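Side-chain contacts in uncharacterized protein (PDB 4ZGF), which is of unknown function but binds calcium ions and probably has a lipocalin-like fold of the calycin type: residues A[14-19]-A[102-107]; A[50-55]-A[69-74]; A[56-59]-A[65-68]; A[78-83]-A[87-92]; A[122-127]-A[131-136]. One frame throughout, in Å; residues are numbered along the deposited sequence.

Contact 1 of 5, residues A[14-19]-A[102-107]; sequences VDFYGK and NNEFIE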
# COMPACT_ATOMS: atom_id res chain seq x y z
N VAL A 14 -5.30 2.19 2.50
CA VAL A 14 -6.52 1.66 3.14
C VAL A 14 -6.12 0.68 4.24
O VAL A 14 -6.44 0.89 5.41
CB VAL A 14 -7.47 1.04 2.09
CG1 VAL A 14 -8.68 0.41 2.77
CG2 VAL A 14 -7.88 2.07 1.07
N ASP A 15 -5.45 -0.43 3.88
CA ASP A 15 -4.99 -1.41 4.89
C ASP A 15 -4.04 -2.37 4.19
O ASP A 15 -3.84 -2.33 2.96
CB ASP A 15 -6.21 -2.17 5.50
CG ASP A 15 -6.05 -2.64 6.95
OD1 ASP A 15 -4.90 -2.83 7.40
OD2 ASP A 15 -7.11 -2.84 7.59
N PHE A 16 -3.45 -3.20 5.04
CA PHE A 16 -2.69 -4.39 4.63
C PHE A 16 -3.62 -5.57 4.74
O PHE A 16 -4.37 -5.67 5.71
CB PHE A 16 -1.49 -4.57 5.56
CG PHE A 16 -0.47 -3.45 5.49
CD1 PHE A 16 -0.64 -2.31 6.25
CD2 PHE A 16 0.67 -3.55 4.71
CE1 PHE A 16 0.29 -1.27 6.21
CE2 PHE A 16 1.61 -2.53 4.69
CZ PHE A 16 1.43 -1.41 5.44
N TYR A 17 -3.61 -6.47 3.76
CA TYR A 17 -4.55 -7.57 3.70
C TYR A 17 -3.81 -8.89 3.73
O TYR A 17 -2.78 -9.06 3.06
CB TYR A 17 -5.40 -7.48 2.42
CG TYR A 17 -6.39 -6.32 2.45
CD1 TYR A 17 -5.96 -5.01 2.35
CD2 TYR A 17 -7.74 -6.55 2.61
CE1 TYR A 17 -6.84 -3.96 2.42
CE2 TYR A 17 -8.65 -5.50 2.66
CZ TYR A 17 -8.20 -4.21 2.58
OH TYR A 17 -9.03 -3.11 2.65
N GLY A 18 -4.33 -9.83 4.50
CA GLY A 18 -3.79 -11.18 4.58
C GLY A 18 -4.81 -12.21 4.17
O GLY A 18 -5.95 -11.92 3.84
N LYS A 19 -4.38 -13.47 4.15
CA LYS A 19 -5.27 -14.57 3.74
C LYS A 19 -5.89 -14.24 2.40
O LYS A 19 -7.10 -14.46 2.18
CB LYS A 19 -6.39 -14.86 4.77
CG LYS A 19 -5.90 -15.21 6.16
CD LYS A 19 -7.05 -15.49 7.14
CE LYS A 19 -6.58 -15.52 8.60
NZ LYS A 19 -7.71 -15.72 9.57
N ASN A 102 6.43 2.11 9.18
CA ASN A 102 7.16 2.44 7.95
C ASN A 102 7.79 1.19 7.36
O ASN A 102 7.78 1.00 6.15
CB ASN A 102 8.28 3.45 8.22
CG ASN A 102 7.82 4.87 8.38
OD1 ASN A 102 6.62 5.18 8.31
ND2 ASN A 102 8.78 5.77 8.58
N ASN A 103 8.41 0.39 8.21
CA ASN A 103 9.12 -0.79 7.73
C ASN A 103 8.13 -1.76 7.05
O ASN A 103 8.43 -2.34 6.02
CB ASN A 103 9.83 -1.49 8.91
CG ASN A 103 10.88 -0.62 9.60
OD1 ASN A 103 11.27 0.43 9.11
ND2 ASN A 103 11.29 -1.05 10.79
N GLU A 104 6.94 -1.90 7.63
CA GLU A 104 5.91 -2.75 7.06
C GLU A 104 5.49 -2.24 5.66
O GLU A 104 5.32 -3.02 4.71
CB GLU A 104 4.74 -2.83 8.03
CG GLU A 104 3.65 -3.78 7.60
CD GLU A 104 2.56 -3.91 8.63
OE1 GLU A 104 2.41 -3.05 9.51
OE2 GLU A 104 1.81 -4.89 8.55
N PHE A 105 5.29 -0.93 5.56
CA PHE A 105 4.89 -0.32 4.28
C PHE A 105 5.99 -0.48 3.22
O PHE A 105 5.73 -0.86 2.07
CB PHE A 105 4.56 1.15 4.52
CG PHE A 105 4.17 1.90 3.29
CD1 PHE A 105 2.89 1.83 2.80
CD2 PHE A 105 5.12 2.63 2.56
CE1 PHE A 105 2.50 2.55 1.66
CE2 PHE A 105 4.74 3.34 1.43
CZ PHE A 105 3.42 3.29 0.98
N ILE A 106 7.22 -0.14 3.61
CA ILE A 106 8.34 -0.21 2.68
C ILE A 106 8.56 -1.65 2.20
O ILE A 106 8.79 -1.88 1.01
CB ILE A 106 9.61 0.40 3.35
CG1 ILE A 106 9.43 1.91 3.52
CG2 ILE A 106 10.87 0.11 2.53
CD1 ILE A 106 10.41 2.52 4.55
N GLU A 107 8.43 -2.62 3.10
CA GLU A 107 8.57 -4.00 2.70
C GLU A 107 7.47 -4.42 1.73
O GLU A 107 7.73 -5.09 0.73
CB GLU A 107 8.58 -4.88 3.95
CG GLU A 107 8.85 -6.36 3.69
CD GLU A 107 10.33 -6.73 3.32
OE1 GLU A 107 11.30 -5.91 3.06
OE2 GLU A 107 10.49 -7.96 3.12
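Phe16 of strand 11-21 meets helix 100-111 in two ways, one over a ring face and one at the ring edge. Glu104 takes the face. Its CG sits 3.7 Å above the plane of the Phe16 ring, shifted toward the rim on the CE2 side. This is a CH-pi contact, with Glu104 CG 4.1 Å from the ring centroid. The Glu104 chain is extended, with CG anti to the backbone N (chi1 -175°), and this carries the carboxylate back along the ring toward the strand. Its plane lies 13° from that of the ring, so the two flat groups are stacked. Glu104 OE2 comes 4.1 Å from Phe16 CG. The charge itself is met by others: OE2 pairs with Lys30 in a salt bridge and OE1 is hydrogen-bonded to the Tyr31 hydroxyl.

Phe105 takes the edge. Its CA lies in the plane of the Phe16 ring, 3.8 Å from Phe16 CZ, and its CB is 4.1 Å from the same atom. The Phe105 ring turns onward to Ile133 and Phe56. On the strand side, Phe16 N donates to Asp15 OD1 at 2.8 Å, a bent bond next to a classic beta bulge, in which Val14 and Asp15 share Gln134 of strand 132-136 as their partner. The contact is a helix packed on a curved antiparallel sheet, consistent with the calycin-like fold expected of this family.

Contact 2 of 5, residues A[50-55]-A[69-74]; sequences LDIIHG and SIQNGT. With ACT (acetate ion), chain J.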
# COMPACT_ATOMS: atom_id res chain seq x y z
N LEU A 50 -4.42 2.35 12.61
CA LEU A 50 -5.19 2.91 11.50
C LEU A 50 -4.91 4.39 11.33
O LEU A 50 -4.73 4.86 10.20
CB LEU A 50 -6.68 2.66 11.72
CG LEU A 50 -7.14 1.23 11.50
CD1 LEU A 50 -8.55 1.06 12.05
CD2 LEU A 50 -7.08 0.84 10.03
N ASP A 51 -4.90 5.16 12.42
CA ASP A 51 -4.65 6.58 12.27
C ASP A 51 -3.27 6.84 11.68
O ASP A 51 -3.08 7.73 10.83
CB ASP A 51 -4.90 7.29 13.58
CG ASP A 51 -4.85 8.79 13.44
OD1 ASP A 51 -5.51 9.34 12.55
OD2 ASP A 51 -4.06 9.40 14.18
N ILE A 52 -2.28 6.04 12.08
CA ILE A 52 -0.93 6.18 11.52
C ILE A 52 -0.90 5.83 10.02
O ILE A 52 -0.46 6.63 9.18
CB ILE A 52 0.09 5.34 12.30
CG1 ILE A 52 0.29 5.94 13.70
CG2 ILE A 52 1.40 5.23 11.54
CD1 ILE A 52 0.99 5.04 14.69
N ILE A 53 -1.39 4.64 9.66
CA ILE A 53 -1.20 4.19 8.27
C ILE A 53 -2.10 4.96 7.31
O ILE A 53 -1.79 5.08 6.13
CB ILE A 53 -1.37 2.67 8.09
CG1 ILE A 53 -2.82 2.22 8.22
CG2 ILE A 53 -0.39 1.94 8.99
CD1 ILE A 53 -3.06 0.75 7.94
N HIS A 54 -3.21 5.53 7.82
CA HIS A 54 -4.02 6.36 6.96
C HIS A 54 -3.30 7.62 6.48
O HIS A 54 -3.67 8.20 5.46
CB HIS A 54 -5.33 6.75 7.63
CG HIS A 54 -6.27 5.61 7.79
ND1 HIS A 54 -7.31 5.68 8.69
CD2 HIS A 54 -6.39 4.42 7.16
CE1 HIS A 54 -8.03 4.59 8.62
NE2 HIS A 54 -7.51 3.80 7.71
N GLY A 55 -2.26 8.04 7.22
CA GLY A 55 -1.41 9.13 6.78
C GLY A 55 -0.42 8.76 5.69
O GLY A 55 0.30 9.65 5.20
N SER A 69 4.69 9.91 1.39
CA SER A 69 4.82 10.41 2.75
C SER A 69 4.42 9.34 3.73
O SER A 69 3.33 8.78 3.61
CB SER A 69 3.92 11.62 2.90
OG SER A 69 4.11 12.23 4.16
N ILE A 70 5.32 9.04 4.68
CA ILE A 70 5.06 8.08 5.74
C ILE A 70 5.56 8.69 7.07
O ILE A 70 5.76 9.91 7.14
CB ILE A 70 5.63 6.67 5.42
CG1 ILE A 70 7.17 6.69 5.32
CG2 ILE A 70 5.04 6.11 4.13
CD1 ILE A 70 7.78 5.32 5.04
N GLN A 71 5.71 7.92 8.14
CA GLN A 71 6.13 8.55 9.37
C GLN A 71 7.52 9.16 9.16
O GLN A 71 8.38 8.59 8.50
CB GLN A 71 6.15 7.57 10.53
CG GLN A 71 4.78 7.05 10.89
CD GLN A 71 4.79 6.02 12.01
OE1 GLN A 71 5.09 4.82 11.77
NE2 GLN A 71 4.43 6.41 13.21
N ASN A 72 7.72 10.35 9.74
CA ASN A 72 9.01 11.05 9.70
C ASN A 72 9.42 11.68 8.40
O ASN A 72 10.46 12.33 8.35
CB ASN A 72 10.18 10.22 10.22
CG ASN A 72 10.04 9.84 11.65
OD1 ASN A 72 9.63 10.69 12.48
ND2 ASN A 72 10.35 8.61 11.97
N GLY A 73 8.68 11.52 7.36
CA GLY A 73 9.07 12.19 6.12
C GLY A 73 8.75 11.42 4.86
O GLY A 73 7.96 10.47 4.78
N THR A 74 9.44 11.82 3.83
CA THR A 74 9.14 11.35 2.51
C THR A 74 9.91 10.10 2.12
O THR A 74 11.04 9.84 2.55
CB THR A 74 9.38 12.39 1.46
OG1 THR A 74 10.75 12.75 1.47
CG2 THR A 74 8.50 13.60 1.70
C ACT J . -8.42 7.86 11.06
O ACT J . -8.58 8.96 11.67
OXT ACT J . -7.54 7.78 10.33
CH3 ACT J . -9.36 6.69 11.29
O HOH W 1 2.40 11.01 6.04
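Ile52 and Gln71 make the van der Waals part of this contact between helix 40-54 and the turn after strand 65-70: a methyl against an amide. The CG2 branch of Ile52 is the one that touches. It lies 3.5 Å from Gln71 CD, while Ile52 CD1 is 4.0 Å from Gln71 NE2. The straight chain of Gln71 (chi2 178°) brings its amide to the isoleucine methyl. The amide is held by a hydrogen bond between Gln71 OE1 and the Thr99 hydroxyl. The backbone O of Gln71 receives Asn102 ND2.

The polar part runs through water. One water donates to Gly55 O at 2.6 Å and is hydrogen-bonded to Ser69 OG at 2.8 Å. It bridges Gly55 and Ser69. The two backbone oxygens beside it, Gly55 O and Ser69 O, are 3.5 Å apart. The loop that carries Gln71 is a type II beta turn from Ile70 to Gly73.

A bound acetate, probably from the crystallisation liquor, is hydrogen-bonded at the side of the helix segment. His54 ND1 donates to acetate OXT at 2.7 Å, nearly straight at 171°, with the acetate at the ring edge. His54 CG stands beside the backbone N (chi1 -70°), which turns ND1 to this site. With an alanine here the acetate would probably be left without its nitrogen donor on this helix. The two segments are therefore joined by a methyl-amide touch and a water bridge, with no direct polar side-chain bond, which implies a modest, solvent-mediated link at the surface.

Contact 3 of 5, residues A[56-59]-A[65-68]; sequences FNIT and TFTG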
# COMPACT_ATOMS: atom_id res chain seq x y z
N PHE A 56 -0.34 7.49 5.31
CA PHE A 56 0.64 7.05 4.32
C PHE A 56 0.07 7.21 2.91
O PHE A 56 -1.04 6.75 2.62
CB PHE A 56 1.02 5.58 4.53
CG PHE A 56 1.76 5.26 5.80
CD1 PHE A 56 2.05 6.19 6.78
CD2 PHE A 56 2.22 3.96 6.00
CE1 PHE A 56 2.74 5.83 7.92
CE2 PHE A 56 2.93 3.62 7.13
CZ PHE A 56 3.22 4.56 8.09
N ASN A 57 0.84 7.85 2.03
CA ASN A 57 0.38 8.05 0.66
C ASN A 57 1.59 8.05 -0.29
O ASN A 57 2.74 8.24 0.13
CB ASN A 57 -0.50 9.31 0.55
CG ASN A 57 0.20 10.58 0.96
OD1 ASN A 57 0.92 11.18 0.18
ND2 ASN A 57 0.02 10.98 2.18
N ILE A 58 1.28 7.81 -1.55
CA ILE A 58 2.29 7.73 -2.60
C ILE A 58 1.69 8.28 -3.89
O ILE A 58 0.52 8.07 -4.18
CB ILE A 58 2.80 6.26 -2.75
CG1 ILE A 58 4.00 6.15 -3.72
CG2 ILE A 58 1.68 5.31 -3.12
CD1 ILE A 58 4.72 4.82 -3.61
N THR A 59 2.53 8.97 -4.67
CA THR A 59 2.14 9.51 -5.95
C THR A 59 3.16 9.05 -7.00
O THR A 59 4.34 9.40 -6.93
CB THR A 59 2.05 11.04 -5.90
OG1 THR A 59 1.12 11.42 -4.88
CG2 THR A 59 1.60 11.61 -7.22
N THR A 65 9.09 8.05 -11.85
CA THR A 65 9.49 8.38 -10.48
C THR A 65 8.28 8.35 -9.57
O THR A 65 7.14 8.45 -10.01
CB THR A 65 10.19 9.75 -10.38
OG1 THR A 65 9.26 10.80 -10.65
CG2 THR A 65 11.39 9.83 -11.33
N PHE A 66 8.54 8.24 -8.28
CA PHE A 66 7.49 8.45 -7.27
C PHE A 66 8.05 9.20 -6.08
O PHE A 66 9.26 9.21 -5.80
CB PHE A 66 6.87 7.11 -6.80
CG PHE A 66 7.75 6.28 -5.90
CD1 PHE A 66 7.79 6.48 -4.53
CD2 PHE A 66 8.54 5.27 -6.42
CE1 PHE A 66 8.61 5.72 -3.71
CE2 PHE A 66 9.36 4.48 -5.60
CZ PHE A 66 9.39 4.72 -4.25
N THR A 67 7.10 9.79 -5.35
CA THR A 67 7.34 10.32 -4.03
C THR A 67 6.16 9.91 -3.16
O THR A 67 5.13 9.51 -3.65
CB THR A 67 7.48 11.84 -4.01
OG1 THR A 67 6.24 12.41 -4.45
CG2 THR A 67 8.60 12.35 -4.88
N GLY A 68 6.35 9.98 -1.86
CA GLY A 68 5.26 9.65 -0.93
C GLY A 68 5.60 10.15 0.44
O GLY A 68 6.66 10.76 0.68
O HOH W 2 5.50 11.95 -7.12
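Ile58 and Gly68 form the tight end of this pair of strands. Their CA atoms are only 3.9 Å apart in a non-hydrogen-bonded pair. Asn57 O also comes 3.1 Å from Gly68 CA, an approach permitted by the lack of a side chain on the glycine. On the same side as Ile58 lies Phe66. Ile58 CD1 touches Phe66 CD1 at 3.6 Å, and the two side chains run at a slant to each other. Phe66 CG stands between its backbone N and carbonyl carbon (chi1 73°), which holds the ring close to the isoleucine. Leu109 and Trp11 pack on Ile58, and Phe92 meets the Phe66 ring edge-to-face.

Thr59 and Thr67 point to the opposite, wetter face. Thr59 N donates to Thr67 O at 2.8 Å, almost straight. The return bond, Thr67 N to Thr59 O, is longer at 3.2 Å. Thr59 O also accepts a bond from a water at 2.8 Å, and that water is hydrogen-bonded to Thr67 OG1. Two donors thus share one carbonyl oxygen. An apolar inner face backed by a threonine-lined outer one is what this antiparallel beta hairpin, strands 57-60 and 65-70, brings to the curved sheet.

Contact 4 of 5, residues A[78-83]-A[87-92]; sequences TWQADG and TVNINF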
# COMPACT_ATOMS: atom_id res chain seq x y z
N THR A 78 11.87 5.09 -7.90
CA THR A 78 11.45 4.88 -9.26
C THR A 78 10.53 3.66 -9.33
O THR A 78 10.47 2.85 -8.40
CB THR A 78 12.66 4.71 -10.21
OG1 THR A 78 13.33 3.51 -9.84
CG2 THR A 78 13.62 5.89 -10.07
N TRP A 79 9.82 3.55 -10.45
CA TRP A 79 8.91 2.45 -10.65
C TRP A 79 8.75 2.17 -12.10
O TRP A 79 8.85 3.05 -12.97
CB TRP A 79 7.52 2.76 -10.01
CG TRP A 79 6.77 3.83 -10.71
CD1 TRP A 79 6.99 5.18 -10.62
CD2 TRP A 79 5.75 3.66 -11.72
NE1 TRP A 79 6.16 5.85 -11.50
CE2 TRP A 79 5.40 4.95 -12.18
CE3 TRP A 79 5.09 2.55 -12.25
CZ2 TRP A 79 4.43 5.14 -13.16
CZ3 TRP A 79 4.13 2.76 -13.23
CH2 TRP A 79 3.81 4.04 -13.68
N GLN A 80 8.46 0.90 -12.38
CA GLN A 80 8.13 0.41 -13.72
C GLN A 80 6.97 -0.56 -13.60
O GLN A 80 6.88 -1.28 -12.61
CB GLN A 80 9.38 -0.26 -14.35
CG GLN A 80 10.68 0.57 -14.36
CD GLN A 80 11.52 0.57 -13.08
OE1 GLN A 80 11.65 -0.48 -12.37
NE2 GLN A 80 12.12 1.74 -12.76
N ALA A 81 6.07 -0.61 -14.58
CA ALA A 81 5.02 -1.61 -14.61
C ALA A 81 4.83 -2.09 -16.02
O ALA A 81 5.16 -1.40 -17.00
CB ALA A 81 3.74 -1.04 -14.02
N ASP A 82 4.31 -3.30 -16.14
CA ASP A 82 4.01 -3.92 -17.42
C ASP A 82 2.53 -4.26 -17.45
O ASP A 82 2.08 -5.14 -16.69
CB ASP A 82 4.89 -5.15 -17.59
CG ASP A 82 4.75 -5.80 -18.96
OD1 ASP A 82 3.82 -5.47 -19.72
OD2 ASP A 82 5.62 -6.63 -19.25
N GLY A 83 1.78 -3.60 -18.33
CA GLY A 83 0.37 -3.84 -18.41
C GLY A 83 -0.02 -5.10 -19.13
O GLY A 83 -1.20 -5.49 -19.12
N THR A 87 2.36 -6.64 -13.92
CA THR A 87 3.48 -6.69 -12.99
C THR A 87 4.03 -5.29 -12.73
O THR A 87 3.85 -4.35 -13.50
CB THR A 87 4.58 -7.62 -13.49
OG1 THR A 87 5.03 -7.21 -14.77
CG2 THR A 87 4.12 -9.08 -13.49
N VAL A 88 4.75 -5.16 -11.60
CA VAL A 88 5.27 -3.88 -11.13
C VAL A 88 6.62 -4.13 -10.45
O VAL A 88 6.86 -5.18 -9.84
CB VAL A 88 4.26 -3.18 -10.20
CG1 VAL A 88 3.92 -4.02 -8.97
CG2 VAL A 88 4.73 -1.79 -9.79
N ASN A 89 7.48 -3.10 -10.51
CA ASN A 89 8.78 -3.11 -9.83
C ASN A 89 9.02 -1.73 -9.27
O ASN A 89 9.25 -0.78 -10.03
CB ASN A 89 9.87 -3.50 -10.82
CG ASN A 89 11.21 -3.75 -10.18
OD1 ASN A 89 11.38 -3.59 -8.97
ND2 ASN A 89 12.16 -4.22 -10.99
N ILE A 90 8.97 -1.60 -7.93
CA ILE A 90 9.22 -0.36 -7.21
C ILE A 90 10.63 -0.42 -6.63
O ILE A 90 11.08 -1.48 -6.16
CB ILE A 90 8.15 -0.18 -6.11
CG1 ILE A 90 6.77 -0.01 -6.78
CG2 ILE A 90 8.45 1.02 -5.22
CD1 ILE A 90 5.59 -0.08 -5.84
N ASN A 91 11.31 0.73 -6.67
CA ASN A 91 12.71 0.84 -6.21
C ASN A 91 12.82 2.07 -5.36
O ASN A 91 12.50 3.18 -5.83
CB ASN A 91 13.63 0.98 -7.43
CG ASN A 91 13.19 0.04 -8.53
OD1 ASN A 91 13.09 -1.17 -8.32
ND2 ASN A 91 12.88 0.61 -9.71
N PHE A 92 13.26 1.94 -4.12
CA PHE A 92 13.43 3.12 -3.25
C PHE A 92 14.82 3.71 -3.39
O PHE A 92 15.84 3.00 -3.38
CB PHE A 92 13.21 2.74 -1.79
CG PHE A 92 11.76 2.50 -1.45
CD1 PHE A 92 11.20 1.23 -1.62
CD2 PHE A 92 10.97 3.50 -0.92
CE1 PHE A 92 9.88 1.02 -1.30
CE2 PHE A 92 9.65 3.27 -0.61
CZ PHE A 92 9.11 2.03 -0.79
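Thr78 opens the ladder, paired with Asn91. Thr78 N donates to Asn91 O and Asn91 N to Thr78 O, both at 2.9 Å. On the side chains, Thr78 OG1 lies 3.5 Å from Asn91 CB, close to the asparagine amide.

Trp79 points to the other face, where its CB is 4.3 Å from Ile90 CG1. Its indole leads away from Ile90, and NE1 bonds to Lys61 O. Ala81 CB lies at the indole edge.

Gln80 returns to the Thr78 face and makes two backbone bonds with Asn89. Its side chain is modelled in two conformers, and the placement of its amide against Asn91 is doubtful. An alanine in place of Asn91 would probably leave the Thr78 hydroxyl without the polar side chain facing it across the strands.

Strands 73-82 and 87-92 form an antiparallel beta hairpin, with hydrogen-bonded and non-hydrogen-bonded pairs alternating along it. Ala81 is in a non-hydrogen-bonded pair with Val88, and their CB atoms are 4.4 Å apart. Phe6 of helix 2-6 packs on both.

Asp82 ends the ladder. Its N donates to Thr87 O at 2.9 Å, and Thr87 OG1 is 3.5 Å from Asp82 CB. Asp82 OD2 binds a calcium ion together with Asp85 OD2, and OD1 has a salt bridge to Lys84. Thr87 OG1 bonds to Asp85 OD1, a second-shell link to the calcium site.

Contact 5 of 5, residues A[122-127]-A[131-136]; sequences LLLAPE and TYIQFA. With BEZ (benzoic acid), chain K.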
# COMPACT_ATOMS: atom_id res chain seq x y z
N LEU A 122 -6.18 0.50 -5.82
CA LEU A 122 -4.92 -0.11 -6.31
C LEU A 122 -4.50 -1.15 -5.29
O LEU A 122 -4.40 -0.83 -4.10
CB LEU A 122 -3.83 0.95 -6.49
CG LEU A 122 -2.47 0.42 -6.92
CD1 LEU A 122 -2.49 -0.22 -8.29
CD2 LEU A 122 -1.46 1.57 -6.87
N LEU A 123 -4.26 -2.37 -5.76
CA LEU A 123 -3.79 -3.48 -4.90
C LEU A 123 -2.42 -3.92 -5.41
O LEU A 123 -2.27 -4.14 -6.62
CB LEU A 123 -4.73 -4.69 -4.93
CG LEU A 123 -6.12 -4.56 -4.30
CD1 LEU A 123 -7.02 -3.61 -5.06
CD2 LEU A 123 -6.76 -5.94 -4.27
N LEU A 124 -1.46 -4.06 -4.49
CA LEU A 124 -0.12 -4.51 -4.82
C LEU A 124 0.22 -5.76 -4.02
O LEU A 124 0.14 -5.72 -2.78
CB LEU A 124 0.92 -3.45 -4.49
CG LEU A 124 0.72 -2.07 -5.13
CD1 LEU A 124 1.83 -1.13 -4.68
CD2 LEU A 124 0.65 -2.12 -6.66
N ALA A 125 0.60 -6.84 -4.69
CA ALA A 125 0.87 -8.14 -4.05
C ALA A 125 2.28 -8.61 -4.34
O ALA A 125 2.79 -8.40 -5.45
CB ALA A 125 -0.10 -9.21 -4.56
N PRO A 126 2.85 -9.34 -3.40
CA PRO A 126 4.15 -9.99 -3.63
C PRO A 126 3.99 -11.31 -4.40
O PRO A 126 2.88 -11.75 -4.71
CB PRO A 126 4.65 -10.23 -2.20
CG PRO A 126 3.39 -10.56 -1.46
CD PRO A 126 2.34 -9.65 -2.05
N GLU A 127 5.14 -11.91 -4.71
CA GLU A 127 5.13 -13.08 -5.60
C GLU A 127 4.23 -14.23 -5.18
O GLU A 127 3.66 -14.91 -6.03
CB GLU A 127 6.56 -13.55 -5.84
CG GLU A 127 7.29 -14.01 -4.56
CD GLU A 127 8.70 -14.58 -4.78
OE1 GLU A 127 9.17 -14.51 -5.93
OE2 GLU A 127 9.38 -15.00 -3.79
N THR A 131 -0.80 -11.90 0.38
CA THR A 131 -1.07 -10.62 1.02
C THR A 131 -1.15 -9.59 -0.07
O THR A 131 -0.68 -9.79 -1.18
CB THR A 131 0.01 -10.27 2.05
OG1 THR A 131 1.27 -10.16 1.37
CG2 THR A 131 0.12 -11.27 3.19
N TYR A 132 -1.67 -8.41 0.30
CA TYR A 132 -1.54 -7.23 -0.56
C TYR A 132 -1.71 -6.00 0.29
O TYR A 132 -2.26 -6.04 1.38
CB TYR A 132 -2.52 -7.24 -1.74
CG TYR A 132 -3.98 -7.39 -1.42
CD1 TYR A 132 -4.79 -6.29 -1.15
CD2 TYR A 132 -4.58 -8.64 -1.39
CE1 TYR A 132 -6.14 -6.42 -0.88
CE2 TYR A 132 -5.92 -8.79 -1.08
CZ TYR A 132 -6.71 -7.69 -0.84
OH TYR A 132 -8.04 -7.90 -0.56
N ILE A 133 -1.26 -4.87 -0.26
CA ILE A 133 -1.60 -3.55 0.30
C ILE A 133 -2.61 -2.94 -0.67
O ILE A 133 -2.47 -3.04 -1.90
CB ILE A 133 -0.36 -2.69 0.54
CG1 ILE A 133 -0.74 -1.36 1.18
CG2 ILE A 133 0.51 -2.55 -0.69
CD1 ILE A 133 0.46 -0.57 1.69
N GLN A 134 -3.61 -2.26 -0.11
CA GLN A 134 -4.64 -1.59 -0.90
C GLN A 134 -4.61 -0.09 -0.64
O GLN A 134 -4.51 0.35 0.52
CB GLN A 134 -6.04 -2.16 -0.60
CG GLN A 134 -7.13 -1.60 -1.51
CD GLN A 134 -8.50 -2.26 -1.37
OE1 GLN A 134 -9.04 -2.42 -0.27
NE2 GLN A 134 -9.09 -2.60 -2.50
N PHE A 135 -4.75 0.66 -1.73
CA PHE A 135 -4.83 2.12 -1.69
C PHE A 135 -6.14 2.59 -2.33
O PHE A 135 -6.74 1.90 -3.14
CB PHE A 135 -3.71 2.74 -2.55
CG PHE A 135 -2.31 2.39 -2.14
CD1 PHE A 135 -1.70 1.24 -2.60
CD2 PHE A 135 -1.56 3.24 -1.33
CE1 PHE A 135 -0.37 0.97 -2.25
CE2 PHE A 135 -0.26 2.95 -0.99
CZ PHE A 135 0.33 1.84 -1.47
N ALA A 136 -6.52 3.82 -1.96
CA ALA A 136 -7.64 4.54 -2.56
C ALA A 136 -7.20 5.96 -2.93
O ALA A 136 -6.12 6.41 -2.50
CB ALA A 136 -8.82 4.61 -1.58
C BEZ K . -12.06 5.87 -0.95
O1 BEZ K . -11.87 6.42 0.20
O2 BEZ K . -12.17 6.53 -2.05
C1 BEZ K . -12.18 4.37 -1.01
C2 BEZ K . -12.62 3.73 -2.20
C3 BEZ K . -12.66 2.33 -2.23
C4 BEZ K . -12.25 1.55 -1.14
C5 BEZ K . -11.79 2.19 0.07
C6 BEZ K . -11.78 3.58 0.09
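Leu123 and Tyr132 run alongside each other from neighbouring strands. Leu123 CD2 sits over one face of the Tyr132 ring, 3.8 Å from its centroid and offset toward the rim, with CE1 nearest at 3.5 Å. This is a CH-pi contact. A chi1 of 55° lays the Tyr132 ring over its own main chain, beside the leucine. Tyr17 stacks on the opposite face of the ring.

Leu124 works on the other side of the sheet. Its CB meets Ile133 CG2 at 3.9 Å, and its CD1 meets Phe135 CE1, also at 3.9 Å. Leu109 of helix 100-111 packs on Ile133.

These side chains are set by a beta hairpin, antiparallel strands 121-125 and 132-136. Phe135 N donates to Leu122 O at 2.8 Å, in the carbonyl plane, and the same oxygen lies at the Phe135 ring edge. Leu124 and Ile133 exchange two more backbone bonds. Toward the turn the ladder gives way to packing: Thr131 O is buried near Ala125 CB with no polar partner. At the far end Ala136 CB touches benzoic acid C1 at 3.4 Å; Asn138 ND2 and Gln140 NE2 are hydrogen-bonded to this ligand.

Contacts 1 and 5 are the buried ones, their centres about 8 Å apart. Strands 11-21 and 132-136 are neighbours in the sheet and bring these two contacts together. Contact 2 is at the surface and relies on a water bridge rather than a ladder. Contacts 3 and 4 are partly buried hairpins, each with an apolar and a polar face; Phe66 of contact 3 packs on Ile90 of contact 4. Strand 65-70 serves contacts 2 and 3, and strand 73-82 serves contacts 2 and 4. Ladders of backbone bonds hold contacts 3, 4 and 5. Side-chain packing carries contact 1. Contact 4 alone holds a calcium ligand, and contacts 1 and 5 both reach the benzoic acid.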